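Local coordinates for protein putative alpha KG dependent 2,4-D dioxygenase (Burkholderia xenovorans, PDB 5J92) that binds iron(II) and probably catalyses 2-oxoglutarate-dependent oxidation, as other members of the TauD/TfdA dioxygenase family do, at residues A[245-248]-A[249-252]; A[254-257]-A[258-262]; A[228-231]-A[232-235]; A[114-117]-A[118-121]; A[37-40]-A[41-45]. All coordinates share one frame; numbering follows the deposited sequence. Where two conformers were deposited one is given.

How the contacts relate
None of the five contacts is fully buried. Contact 4 lies nearest the iron, at the C-terminal end of helix 110-117, and is a surface contact; contact 1 touches it by packing T246 and V251 on W121. Contacts 1 and 3 sit at the two ends of helix 231-245, and contacts 1 and 2 follow one another through strand 251-254. Turn hydrogen bonds dominate contact 1, whereas contact 2 gathers donors on one buried carboxylate. Contacts 3 and 4 both reach the second subunit and carry charged groups that pair with it. Contact 5, far from the iron, is a regular alpha helix, its backbone bonds accompanied by salt bridges of R37 with E40 and E42 with R298.

Contact 1. Residues A[245-248]-A[249-252]; sequences ATQP and QFVY
F250 folds back on the residues at the end of helix 231-245 and just after it, its N donating a hydrogen bond to Q247 O (2.9 Å). A second bond of the same i to i+3 kind, V251 N to P248 O (3.0 Å), continues the short 3-10 turn. The F250 side chain starts with CB 3.4 Å from A245 O. CG is anti to the carbonyl carbon (chi1 -55°), which sends the ring back along the chain, and CD2 stays 3.7 Å from the same A245 O. That oxygen is buried and has no polar partner in the model. Farther out, CE2 comes 4.1 Å from Q247 NE2, whose hydrogen bond goes to F244 O. One ring face takes Q249 CG over its centre, while the bent Q249 chain brings OE1 within 3.3 Å of Q247 CB. V251 turns its CG2 branch inward, 3.5 Å from Q247 O. The turn thus joins the end of helix 231-245 to strand 251-254, an outer strand of the three-stranded sheet within this chain, beside strand 149-153; F250 also packs on F244 and on A156 of helix 154-159.

Contact 2. Residues A[254-257]-A[258-262]; sequences HEWS and VRDLV
A single carboxylate oxygen, D260 OD2, is held from both faces of its plane: H254 NE2 donates from one side (3.0 Å) and S257 N from the other (3.0 Å). Water 1 adds a third hydrogen bond to the same atom (2.7 Å to OD2) and also joins E255 O and S257 OG. Three donors on one buried oxygen fix the rotation of the carboxylate and would probably favour its charged form. The histidine meets OD2 close to its own ring plane, and its other nitrogen, ND1, is bonded to Y252 OH, so both ends of the imidazole are set. H254 CD2 lies over the centre of one face of the W256 ring, 3.7 Å above its plane. The far rim of that indole touches V262, with CH2 3.5 Å from CG2, and W256 CE3 approaches D260 CB (3.7 Å). The backbone reverses in a type II beta turn from S257 to D260, closed by D260 N to S257 O (3.1 Å); R259 takes the positive phi (65°) expected at its third position. This turn carries the chain from strand 251-254 of the three-stranded sheet to strand 261-265 of the six-stranded sheet, a crossing between the two sheets of the cupin-like core, where H254, D260 and V262 rest on I52 of strand 50-53.

Contact 3. Residues A[228-231]-A[232-235]; sequences GWPE and PEGR
E231 OE2 is gripped by two nitrogens of one arginine and by a tyrosine of the other subunit: R235 NE at 2.6 Å, R235 NH2 at 2.8 Å, and Y188 OH of the second subunit. The setting is the N-terminal turn of helix 231-245, with P230 at the N-cap position and an i to i+4 salt bridge running along the first turn. E231 OE2 lies in the guanidinium plane, which approaches side-on with NE and NH2, while the carboxylate itself is turned 41° from that plane; NE uses the anti lone pair of OE2, while NH2 meets the oxygen on the same anti side but 34° out of the carboxylate plane. E231 can reach so far because its chain is stretched out from a CG lying opposite the backbone N (chi1 -177°), and R235 is extended alongside it, pointing the same way. The backbone starts helical hydrogen bonding here: R235 N donates to E231 O (2.8 Å) and G234 N to P230 O (3.3 Å). P232 brings no N-H, which is well tolerated in a first turn, where amides have no preceding helical carbonyl to reach. The second subunit closes over this end: R112 there forms a salt bridge with E233 OE2, and G186 packs on E231 and P232. E233 bends at chi2, which sets its OE1 3.4 Å from P230 CB. On the other flank, W229 directs the edge of its indole at the turn, with CE3 4.0 Å from G234 N.

Contact 4. Residues A[114-117]-A[118-121]; sequences NNLT and SRRW
S118 N closes the last regular turn of helix 110-117 on N114 O (3.0 Å), after which the chain tightens. R119 N reaches back three residues to L116 O (3.1 Å), and R120 N does the same to T117 O (3.1 Å), closing a type I beta turn from T117 to R120. Both of these amides meet their carbonyl from above its plane, 66° out of it for L116 O, as befits a turn rather than a continuing helix. R119 folds its long, extended side chain back along the helix. L116 CD2 sits over one face of its guanidinium, 3.7 Å above the plane and toward the rim. At the edge, in plane, lies water 2, which takes a hydrogen bond from R119 NE (2.8 Å) and gives one to N115 OD1 (2.8 Å), so the amide and the arginine are joined through solvent. N115 ND2 stands 3.6 Å from R119 NH2, with the amide and guanidinium planes steeply crossed at 71°. The outer end of the arginine forms a salt bridge through NH1 with D236 of the second subunit; P232 of that subunit packs on L116. T117 OG1 is turned back to M113 O. At the last residue of the turn, R120 O accepts a hydrogen bond from ND1 of H122, an iron ligand together with D124 and H271. This is consistent with a second-shell role, in which R120 O would help orient the H122 imidazole, and the R119 salt bridge ties the same turn to the second subunit.

Contact 5. Residues A[37-40]-A[41-45]; sequences RIVE and IEQAS
I41 N donates to R37 O (3.0 Å), and E42, Q43 and A44 repeat the step with I38, V39 and E40; the shortest, Q43 N to V39 O and A44 N to E40 O, are both 2.8 Å. Four consecutive i to i+4 bonds, with near-straight N-H directions (162° to 166°), make this a regular alpha helix. The side chains lie over the same carbonyls: I41 CG1 sits 3.3 Å from R37 O and E42 CG 3.3 Å from I38 O. E42 gets there with its CG away from the carbonyl carbon (chi1 -67°), and its extended chain runs on past V39 toward a salt bridge between OE1 and R298. Around this first shell stand the groups that hold the ends. R37 NH1 forms a salt bridge with E40 OE1 (3.1 Å), in the plane of the guanidinium and on the syn lone pair of the carboxylate; S10 OG bonds to E40 OE2, so both oxygens have a partner. At the other end S45 OG donates to E42 O (2.6 Å), one turn back along the helix, and it is also hydrogen-bonded to Y134 OH. I41 and S45 lean on L51, and I41 also on F53, both residues of strand 50-53; R37, one turn before I41, packs on L11 and L27. I41 and S45 thus face strand 50-53, while E40 and E42 carry polar partners in S10 and R298. This is the connecting helix of the beta-alpha-beta unit formed by strand 21-25, helix 35-47 and strand 50-53, whose two strands run parallel within the mixed sheet.

Contact 1. Residues A[245-248]-A[249-252]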
loop_
_atom_site.group_PDB
_atom_site.type_symbol
_atom_site.label_atom_id
_atom_site.label_comp_id
_atom_site.label_asym_id
_atom_site.label_seq_id
_atom_site.Cartn_x
_atom_site.Cartn_y
_atom_site.Cartn_z
ATOM N N ALA A 245 3.409 -3.993 8.262
ATOM C CA ALA A 245 3.783 -3.099 9.354
ATOM C C ALA A 245 2.880 -1.877 9.474
ATOM O O ALA A 245 3.001 -1.134 10.456
ATOM C CB ALA A 245 5.242 -2.651 9.193
ATOM N N THR A 246 2.020 -1.615 8.496
ATOM C CA THR A 246 1.130 -0.469 8.563
ATOM C C THR A 246 -0.328 -0.881 8.749
ATOM O O THR A 246 -1.233 -0.062 8.553
ATOM C CB THR A 246 1.316 0.415 7.326
ATOM O OG1 THR A 246 1.134 -0.357 6.135
ATOM C CG2 THR A 246 2.737 0.999 7.326
ATOM N N GLN A 247 -0.566 -2.135 9.125
ATOM C CA GLN A 247 -1.896 -2.546 9.529
ATOM C C GLN A 247 -2.312 -1.764 10.769
ATOM O O GLN A 247 -1.458 -1.322 11.546
ATOM C CB GLN A 247 -1.922 -4.045 9.832
ATOM C CG GLN A 247 -1.971 -4.944 8.615
ATOM C CD GLN A 247 -1.936 -6.397 9.016
ATOM O OE1 GLN A 247 -2.968 -7.059 9.043
ATOM N NE2 GLN A 247 -0.747 -6.901 9.359
ATOM N N PRO A 248 -3.622 -1.599 10.999
ATOM C CA PRO A 248 -4.072 -0.689 12.073
ATOM C C PRO A 248 -3.539 -1.040 13.458
ATOM O O PRO A 248 -3.320 -0.136 14.280
ATOM C CB PRO A 248 -5.609 -0.786 12.005
ATOM C CG PRO A 248 -5.894 -2.004 11.173
ATOM C CD PRO A 248 -4.744 -2.149 10.220
ATOM N N GLN A 249 -3.302 -2.319 13.739
ATOM C CA GLN A 249 -2.795 -2.668 15.062
ATOM C C GLN A 249 -1.400 -2.116 15.328
ATOM O O GLN A 249 -0.961 -2.142 16.484
ATOM C CB GLN A 249 -2.817 -4.191 15.250
ATOM C CG GLN A 249 -1.914 -4.999 14.307
ATOM C CD GLN A 249 -2.667 -5.516 13.081
ATOM O OE1 GLN A 249 -3.568 -4.851 12.568
ATOM N NE2 GLN A 249 -2.299 -6.713 12.610
ATOM N N PHE A 250 -0.685 -1.631 14.303
ATOM C CA PHE A 250 0.639 -1.057 14.490
ATOM C C PHE A 250 0.641 0.460 14.347
ATOM O O PHE A 250 1.715 1.066 14.378
ATOM C CB PHE A 250 1.635 -1.660 13.486
ATOM C CG PHE A 250 1.699 -3.154 13.518
ATOM C CD1 PHE A 250 1.897 -3.835 14.716
ATOM C CD2 PHE A 250 1.495 -3.888 12.355
ATOM C CE1 PHE A 250 1.938 -5.214 14.737
ATOM C CE2 PHE A 250 1.546 -5.274 12.366
ATOM C CZ PHE A 250 1.766 -5.940 13.567
ATOM N N VAL A 251 -0.530 1.086 14.184
ATOM C CA VAL A 251 -0.625 2.493 13.805
ATOM C C VAL A 251 -1.363 3.292 14.873
ATOM O O VAL A 251 -2.382 2.843 15.417
ATOM C CB VAL A 251 -1.319 2.652 12.437
ATOM C CG1 VAL A 251 -1.604 4.135 12.146
ATOM C CG2 VAL A 251 -0.403 2.053 11.345
ATOM N N TYR A 252 -0.823 4.472 15.180
ATOM C CA TYR A 252 -1.494 5.505 15.963
ATOM C C TYR A 252 -1.711 6.719 15.066
ATOM O O TYR A 252 -0.763 7.215 14.449
ATOM C CB TYR A 252 -0.666 5.894 17.200
ATOM C CG TYR A 252 -1.078 7.204 17.856
ATOM C CD1 TYR A 252 -2.280 7.313 18.544
ATOM C CD2 TYR A 252 -0.265 8.330 17.784
ATOM C CE1 TYR A 252 -2.650 8.507 19.146
ATOM C CE2 TYR A 252 -0.633 9.542 18.376
ATOM C CZ TYR A 252 -1.831 9.614 19.060
ATOM O OH TYR A 252 -2.225 10.790 19.660
#

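Contact 2. Residues A[254-257]-A[258-262]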
loop_
_atom_site.group_PDB
_atom_site.type_symbol
_atom_site.label_atom_id
_atom_site.label_comp_id
_atom_site.label_asym_id
_atom_site.label_seq_id
_atom_site.Cartn_x
_atom_site.Cartn_y
_atom_site.Cartn_z
ATOM N N HIS A 254 -2.638 10.576 15.000
ATOM C CA HIS A 254 -2.675 11.699 15.926
ATOM C C HIS A 254 -3.633 12.766 15.415
ATOM O O HIS A 254 -3.390 13.375 14.362
ATOM C CB HIS A 254 -1.289 12.297 16.144
ATOM C CG HIS A 254 -1.277 13.378 17.177
ATOM N ND1 HIS A 254 -1.508 13.123 18.515
ATOM C CD2 HIS A 254 -1.111 14.716 17.069
ATOM C CE1 HIS A 254 -1.453 14.259 19.188
ATOM N NE2 HIS A 254 -1.216 15.240 18.334
ATOM N N GLU A 255 -4.711 13.001 16.174
ATOM C CA GLU A 255 -5.602 14.134 15.934
ATOM C C GLU A 255 -4.984 15.370 16.575
ATOM O O GLU A 255 -4.874 15.456 17.803
ATOM C CB GLU A 255 -6.997 13.869 16.499
ATOM C CG GLU A 255 -7.761 12.757 15.790
ATOM C CD GLU A 255 -8.198 13.149 14.391
ATOM O OE1 GLU A 255 -8.170 14.354 14.055
ATOM O OE2 GLU A 255 -8.564 12.247 13.612
ATOM N N TRP A 256 -4.588 16.326 15.746
ATOM C CA TRP A 256 -3.837 17.479 16.218
ATOM C C TRP A 256 -4.704 18.424 17.038
ATOM O O TRP A 256 -5.894 18.614 16.766
ATOM C CB TRP A 256 -3.244 18.238 15.029
ATOM C CG TRP A 256 -2.033 17.580 14.488
ATOM C CD1 TRP A 256 -1.965 16.673 13.464
ATOM C CD2 TRP A 256 -0.697 17.774 14.949
ATOM N NE1 TRP A 256 -0.649 16.303 13.248
ATOM C CE2 TRP A 256 0.145 16.963 14.154
ATOM C CE3 TRP A 256 -0.127 18.556 15.963
ATOM C CZ2 TRP A 256 1.525 16.899 14.348
ATOM C CZ3 TRP A 256 1.247 18.510 16.141
ATOM C CH2 TRP A 256 2.056 17.678 15.334
ATOM N N SER A 257 -4.081 19.034 18.045
ATOM C CA SER A 257 -4.645 20.175 18.745
ATOM C C SER A 257 -3.686 21.343 18.573
ATOM O O SER A 257 -2.474 21.152 18.409
ATOM C CB SER A 257 -4.843 19.890 20.245
ATOM O OG SER A 257 -5.802 18.874 20.465
ATOM N N VAL A 258 -4.230 22.557 18.622
ATOM C CA VAL A 258 -3.395 23.742 18.465
ATOM C C VAL A 258 -2.312 23.753 19.536
ATOM O O VAL A 258 -2.580 23.507 20.720
ATOM C CB VAL A 258 -4.259 25.013 18.507
ATOM C CG1 VAL A 258 -3.384 26.259 18.691
ATOM C CG2 VAL A 258 -5.067 25.137 17.212
ATOM N N ARG A 259 -1.073 24.003 19.108
ATOM C CA ARG A 259 0.120 24.095 19.947
ATOM C C ARG A 259 0.485 22.778 20.635
ATOM O O ARG A 259 1.191 22.784 21.659
ATOM C CB ARG A 259 -0.001 25.216 20.983
ATOM C CG ARG A 259 0.031 26.622 20.393
ATOM C CD ARG A 259 1.326 26.899 19.646
ATOM N NE ARG A 259 1.344 28.288 19.200
ATOM C CZ ARG A 259 2.432 29.037 19.100
ATOM N NH1 ARG A 259 3.619 28.533 19.406
ATOM N NH2 ARG A 259 2.327 30.294 18.696
ATOM N N ASP A 260 0.056 21.652 20.062
ATOM C CA ASP A 260 0.680 20.378 20.364
ATOM C C ASP A 260 2.132 20.445 19.898
ATOM O O ASP A 260 2.406 20.843 18.760
ATOM C CB ASP A 260 -0.002 19.234 19.612
ATOM C CG ASP A 260 -1.227 18.664 20.314
ATOM O OD1 ASP A 260 -1.540 19.021 21.465
ATOM O OD2 ASP A 260 -1.865 17.805 19.674
ATOM N N LEU A 261 3.059 20.047 20.756
ATOM C CA LEU A 261 4.422 19.750 20.328
ATOM C C LEU A 261 4.555 18.234 20.300
ATOM O O LEU A 261 4.495 17.579 21.348
ATOM C CB LEU A 261 5.455 20.389 21.254
ATOM C CG LEU A 261 6.864 20.648 20.711
ATOM C CD1 LEU A 261 7.740 21.231 21.803
ATOM C CD2 LEU A 261 7.517 19.401 20.165
ATOM N N VAL A 262 4.748 17.676 19.111
ATOM C CA VAL A 262 4.855 16.232 18.941
ATOM C C VAL A 262 6.293 15.916 18.557
ATOM O O VAL A 262 6.822 16.454 17.572
ATOM C CB VAL A 262 3.868 15.685 17.899
ATOM C CG1 VAL A 262 4.086 14.174 17.708
ATOM C CG2 VAL A 262 2.436 15.966 18.334
HETATM O O HOH W 1 -4.146 16.633 20.471
#

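Contact 3. Residues A[228-231]-A[232-235]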
loop_
_atom_site.group_PDB
_atom_site.type_symbol
_atom_site.label_atom_id
_atom_site.label_comp_id
_atom_site.label_asym_id
_atom_site.label_seq_id
_atom_site.Cartn_x
_atom_site.Cartn_y
_atom_site.Cartn_z
ATOM N N GLY A 228 22.423 -7.185 -2.182
ATOM C CA GLY A 228 22.875 -8.523 -2.483
ATOM C C GLY A 228 21.809 -9.468 -2.991
ATOM O O GLY A 228 22.087 -10.669 -3.119
ATOM N N TRP A 229 20.580 -8.986 -3.196
ATOM C CA TRP A 229 19.460 -9.678 -3.802
ATOM C C TRP A 229 19.124 -9.039 -5.134
ATOM O O TRP A 229 19.257 -7.817 -5.282
ATOM C CB TRP A 229 18.195 -9.612 -2.940
ATOM C CG TRP A 229 18.177 -10.503 -1.747
ATOM C CD1 TRP A 229 19.244 -11.118 -1.129
ATOM C CD2 TRP A 229 17.015 -10.858 -0.992
ATOM N NE1 TRP A 229 18.800 -11.837 -0.031
ATOM C CE2 TRP A 229 17.438 -11.695 0.065
ATOM C CE3 TRP A 229 15.651 -10.555 -1.117
ATOM C CZ2 TRP A 229 16.545 -12.229 0.994
ATOM C CZ3 TRP A 229 14.762 -11.085 -0.176
ATOM C CH2 TRP A 229 15.218 -11.904 0.862
ATOM N N PRO A 230 18.598 -9.820 -6.083
ATOM C CA PRO A 230 18.019 -9.218 -7.283
ATOM C C PRO A 230 16.915 -8.258 -6.875
ATOM O O PRO A 230 16.182 -8.505 -5.920
ATOM C CB PRO A 230 17.471 -10.419 -8.063
ATOM C CG PRO A 230 18.185 -11.618 -7.485
ATOM C CD PRO A 230 18.412 -11.280 -6.053
ATOM N N GLU A 231 16.831 -7.141 -7.587
ATOM C CA GLU A 231 15.872 -6.103 -7.227
ATOM C C GLU A 231 14.437 -6.604 -7.058
ATOM O O GLU A 231 13.804 -6.222 -6.060
ATOM C CB GLU A 231 15.963 -4.972 -8.268
ATOM C CG GLU A 231 15.053 -3.801 -7.951
ATOM C CD GLU A 231 15.290 -2.604 -8.859
ATOM O OE1 GLU A 231 16.347 -2.545 -9.528
ATOM O OE2 GLU A 231 14.410 -1.720 -8.885
ATOM N N PRO A 232 13.870 -7.447 -7.938
ATOM C CA PRO A 232 12.443 -7.804 -7.768
ATOM C C PRO A 232 12.128 -8.487 -6.447
ATOM O O PRO A 232 11.125 -8.154 -5.787
ATOM C CB PRO A 232 12.183 -8.752 -8.948
ATOM C CG PRO A 232 13.188 -8.367 -9.972
ATOM C CD PRO A 232 14.424 -8.034 -9.176
ATOM N N GLU A 233 12.961 -9.451 -6.051
ATOM C CA GLU A 233 12.755 -10.140 -4.780
ATOM C C GLU A 233 12.886 -9.178 -3.612
ATOM O O GLU A 233 12.166 -9.305 -2.611
ATOM C CB GLU A 233 13.758 -11.286 -4.622
ATOM C CG GLU A 233 13.467 -12.571 -5.410
ATOM C CD GLU A 233 13.727 -12.440 -6.923
ATOM O OE1 GLU A 233 14.261 -11.395 -7.377
ATOM O OE2 GLU A 233 13.429 -13.414 -7.653
ATOM N N GLY A 234 13.800 -8.210 -3.718
ATOM C CA GLY A 234 13.932 -7.207 -2.671
ATOM C C GLY A 234 12.730 -6.286 -2.598
ATOM O O GLY A 234 12.190 -6.040 -1.512
ATOM N N ARG A 235 12.254 -5.813 -3.757
ATOM C CA ARG A 235 11.064 -4.965 -3.785
ATOM C C ARG A 235 9.845 -5.700 -3.240
ATOM O O ARG A 235 9.032 -5.122 -2.507
ATOM C CB ARG A 235 10.797 -4.506 -5.218
ATOM C CG ARG A 235 11.870 -3.569 -5.730
ATOM C CD ARG A 235 11.408 -2.848 -6.958
ATOM N NE ARG A 235 12.371 -1.829 -7.341
ATOM C CZ ARG A 235 12.283 -0.560 -6.956
ATOM N NH1 ARG A 235 11.283 -0.173 -6.180
ATOM N NH2 ARG A 235 13.196 0.317 -7.352
#

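Contact 4. Residues A[114-117]-A[118-121]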
loop_
_atom_site.group_PDB
_atom_site.type_symbol
_atom_site.label_atom_id
_atom_site.label_comp_id
_atom_site.label_asym_id
_atom_site.label_seq_id
_atom_site.Cartn_x
_atom_site.Cartn_y
_atom_site.Cartn_z
ATOM N N ASN A 114 7.352 18.129 -1.046
ATOM C CA ASN A 114 7.405 17.612 0.315
ATOM C C ASN A 114 6.019 17.260 0.820
ATOM O O ASN A 114 5.845 16.257 1.518
ATOM C CB ASN A 114 8.071 18.623 1.240
ATOM C CG ASN A 114 9.513 18.840 0.890
ATOM O OD1 ASN A 114 10.130 18.004 0.222
ATOM N ND2 ASN A 114 10.063 19.972 1.317
ATOM N N ASN A 115 5.015 18.058 0.455
ATOM C CA ASN A 115 3.665 17.782 0.926
ATOM C C ASN A 115 3.169 16.424 0.431
ATOM O O ASN A 115 2.618 15.636 1.212
ATOM C CB ASN A 115 2.727 18.913 0.494
ATOM C CG ASN A 115 1.298 18.699 0.958
ATOM O OD1 ASN A 115 1.012 18.710 2.155
ATOM N ND2 ASN A 115 0.388 18.509 0.006
ATOM N N LEU A 116 3.390 16.121 -0.851
ATOM C CA LEU A 116 2.906 14.876 -1.439
ATOM C C LEU A 116 3.751 13.674 -1.025
ATOM O O LEU A 116 3.207 12.596 -0.772
ATOM C CB LEU A 116 2.863 15.001 -2.960
ATOM C CG LEU A 116 1.823 15.984 -3.496
ATOM C CD1 LEU A 116 1.852 16.048 -5.014
ATOM C CD2 LEU A 116 0.431 15.607 -2.987
ATOM N N THR A 117 5.079 13.810 -0.991
ATOM C CA THR A 117 5.889 12.661 -0.599
ATOM C C THR A 117 5.701 12.318 0.871
ATOM O O THR A 117 5.844 11.149 1.251
ATOM C CB THR A 117 7.365 12.912 -0.896
ATOM O OG1 THR A 117 7.830 14.011 -0.103
ATOM C CG2 THR A 117 7.538 13.239 -2.372
ATOM N N SER A 118 5.354 13.302 1.708
ATOM C CA SER A 118 5.115 13.016 3.117
ATOM C C SER A 118 3.808 12.269 3.356
ATOM O O SER A 118 3.584 11.797 4.479
ATOM C CB SER A 118 5.130 14.310 3.934
ATOM O OG SER A 118 6.459 14.723 4.182
ATOM N N ARG A 119 2.957 12.130 2.332
ATOM C CA ARG A 119 1.755 11.314 2.468
ATOM C C ARG A 119 2.050 9.825 2.341
ATOM O O ARG A 119 1.148 9.006 2.548
ATOM C CB ARG A 119 0.704 11.733 1.436
ATOM C CG ARG A 119 0.193 13.141 1.641
ATOM C CD ARG A 119 -0.772 13.545 0.546
ATOM N NE ARG A 119 -1.336 14.863 0.818
ATOM C CZ ARG A 119 -2.255 15.449 0.069
ATOM N NH1 ARG A 119 -2.723 14.836 -1.014
ATOM N NH2 ARG A 119 -2.703 16.652 0.403
ATOM N N ARG A 120 3.288 9.474 2.009
ATOM C CA ARG A 120 3.742 8.094 1.960
ATOM C C ARG A 120 4.531 7.771 3.227
ATOM O O ARG A 120 5.299 8.605 3.724
ATOM C CB ARG A 120 4.592 7.866 0.698
ATOM C CG ARG A 120 3.752 7.950 -0.600
ATOM C CD ARG A 120 4.487 8.564 -1.778
ATOM N NE ARG A 120 3.681 8.549 -3.005
ATOM C CZ ARG A 120 2.881 9.539 -3.408
ATOM N NH1 ARG A 120 2.759 10.641 -2.682
ATOM N NH2 ARG A 120 2.203 9.438 -4.544
ATOM N N TRP A 121 4.328 6.562 3.755
ATOM C CA TRP A 121 5.010 6.146 4.983
ATOM C C TRP A 121 6.524 6.221 4.826
ATOM O O TRP A 121 7.093 5.652 3.887
ATOM C CB TRP A 121 4.636 4.710 5.351
ATOM C CG TRP A 121 3.236 4.491 5.825
ATOM C CD1 TRP A 121 2.214 3.921 5.118
ATOM C CD2 TRP A 121 2.710 4.793 7.128
ATOM N NE1 TRP A 121 1.076 3.860 5.909
ATOM C CE2 TRP A 121 1.364 4.393 7.139
ATOM C CE3 TRP A 121 3.257 5.368 8.286
ATOM C CZ2 TRP A 121 0.547 4.545 8.264
ATOM C CZ3 TRP A 121 2.438 5.517 9.413
ATOM C CH2 TRP A 121 1.105 5.105 9.383
HETATM O O HOH W 2 -0.896 16.768 2.764
#

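Contact 5. Residues A[37-40]-A[41-45]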
loop_
_atom_site.group_PDB
_atom_site.type_symbol
_atom_site.label_atom_id
_atom_site.label_comp_id
_atom_site.label_asym_id
_atom_site.label_seq_id
_atom_site.Cartn_x
_atom_site.Cartn_y
_atom_site.Cartn_z
ATOM N N ARG A 37 15.671 16.088 33.519
ATOM C CA ARG A 37 14.414 16.080 32.776
ATOM C C ARG A 37 14.612 15.599 31.344
ATOM O O ARG A 37 13.768 14.873 30.805
ATOM C CB ARG A 37 13.796 17.474 32.779
ATOM C CG ARG A 37 12.882 17.745 33.954
ATOM C CD ARG A 37 11.450 17.430 33.580
ATOM N NE ARG A 37 10.490 18.002 34.520
ATOM C CZ ARG A 37 9.941 17.327 35.521
ATOM N NH1 ARG A 37 10.260 16.051 35.717
ATOM N NH2 ARG A 37 9.066 17.926 36.320
ATOM N N ILE A 38 15.711 16.011 30.704
ATOM C CA ILE A 38 15.979 15.565 29.341
ATOM C C ILE A 38 16.184 14.062 29.314
ATOM O O ILE A 38 15.680 13.372 28.426
ATOM C CB ILE A 38 17.187 16.320 28.756
ATOM C CG1 ILE A 38 16.809 17.780 28.478
ATOM C CG2 ILE A 38 17.689 15.643 27.510
ATOM C CD1 ILE A 38 18.010 18.689 28.275
ATOM N N VAL A 39 16.907 13.529 30.300
ATOM C CA VAL A 39 17.085 12.084 30.403
ATOM C C VAL A 39 15.740 11.386 30.585
ATOM O O VAL A 39 15.454 10.383 29.921
ATOM C CB VAL A 39 18.057 11.747 31.546
ATOM C CG1 VAL A 39 18.086 10.244 31.791
ATOM C CG2 VAL A 39 19.454 12.259 31.210
ATOM N N GLU A 40 14.896 11.900 31.488
ATOM C CA GLU A 40 13.586 11.289 31.704
ATOM C C GLU A 40 12.781 11.230 30.411
ATOM O O GLU A 40 12.164 10.202 30.102
ATOM C CB GLU A 40 12.801 12.050 32.779
ATOM C CG GLU A 40 13.224 11.753 34.210
ATOM C CD GLU A 40 12.474 12.593 35.240
ATOM O OE1 GLU A 40 12.134 13.763 34.947
ATOM O OE2 GLU A 40 12.225 12.077 36.350
ATOM N N ILE A 41 12.789 12.315 29.630
ATOM C CA ILE A 41 12.074 12.312 28.356
ATOM C C ILE A 41 12.660 11.253 27.425
ATOM O O ILE A 41 11.920 10.498 26.782
ATOM C CB ILE A 41 12.102 13.719 27.720
ATOM C CG1 ILE A 41 11.295 14.701 28.596
ATOM C CG2 ILE A 41 11.539 13.685 26.315
ATOM C CD1 ILE A 41 11.297 16.121 28.096
ATOM N N GLU A 42 13.994 11.167 27.350
ATOM C CA GLU A 42 14.607 10.113 26.545
ATOM C C GLU A 42 14.112 8.738 26.984
ATOM O O GLU A 42 13.703 7.919 26.155
ATOM C CB GLU A 42 16.138 10.194 26.634
ATOM C CG GLU A 42 16.687 11.446 25.968
ATOM C CD GLU A 42 18.203 11.560 26.019
ATOM O OE1 GLU A 42 18.826 11.061 26.982
ATOM O OE2 GLU A 42 18.770 12.187 25.103
ATOM N N GLN A 43 14.090 8.485 28.293
ATOM C CA GLN A 43 13.614 7.191 28.772
ATOM C C GLN A 43 12.153 6.975 28.400
ATOM O O GLN A 43 11.774 5.890 27.949
ATOM C CB GLN A 43 13.816 7.082 30.281
ATOM C CG GLN A 43 15.276 7.060 30.700
ATOM C CD GLN A 43 16.074 5.942 30.041
ATOM O OE1 GLN A 43 17.098 6.189 29.401
ATOM N NE2 GLN A 43 15.604 4.705 30.198
ATOM N N ALA A 44 11.322 8.008 28.547
ATOM C CA ALA A 44 9.920 7.884 28.157
ATOM C C ALA A 44 9.779 7.581 26.668
ATOM O O ALA A 44 8.882 6.836 26.270
ATOM C CB ALA A 44 9.152 9.158 28.525
ATOM N N SER A 45 10.644 8.164 25.825
ATOM C CA SER A 45 10.585 7.857 24.399
ATOM C C SER A 45 10.934 6.401 24.112
ATOM O O SER A 45 10.444 5.841 23.129
ATOM C CB SER A 45 11.510 8.780 23.604
ATOM O OG SER A 45 12.878 8.419 23.771
#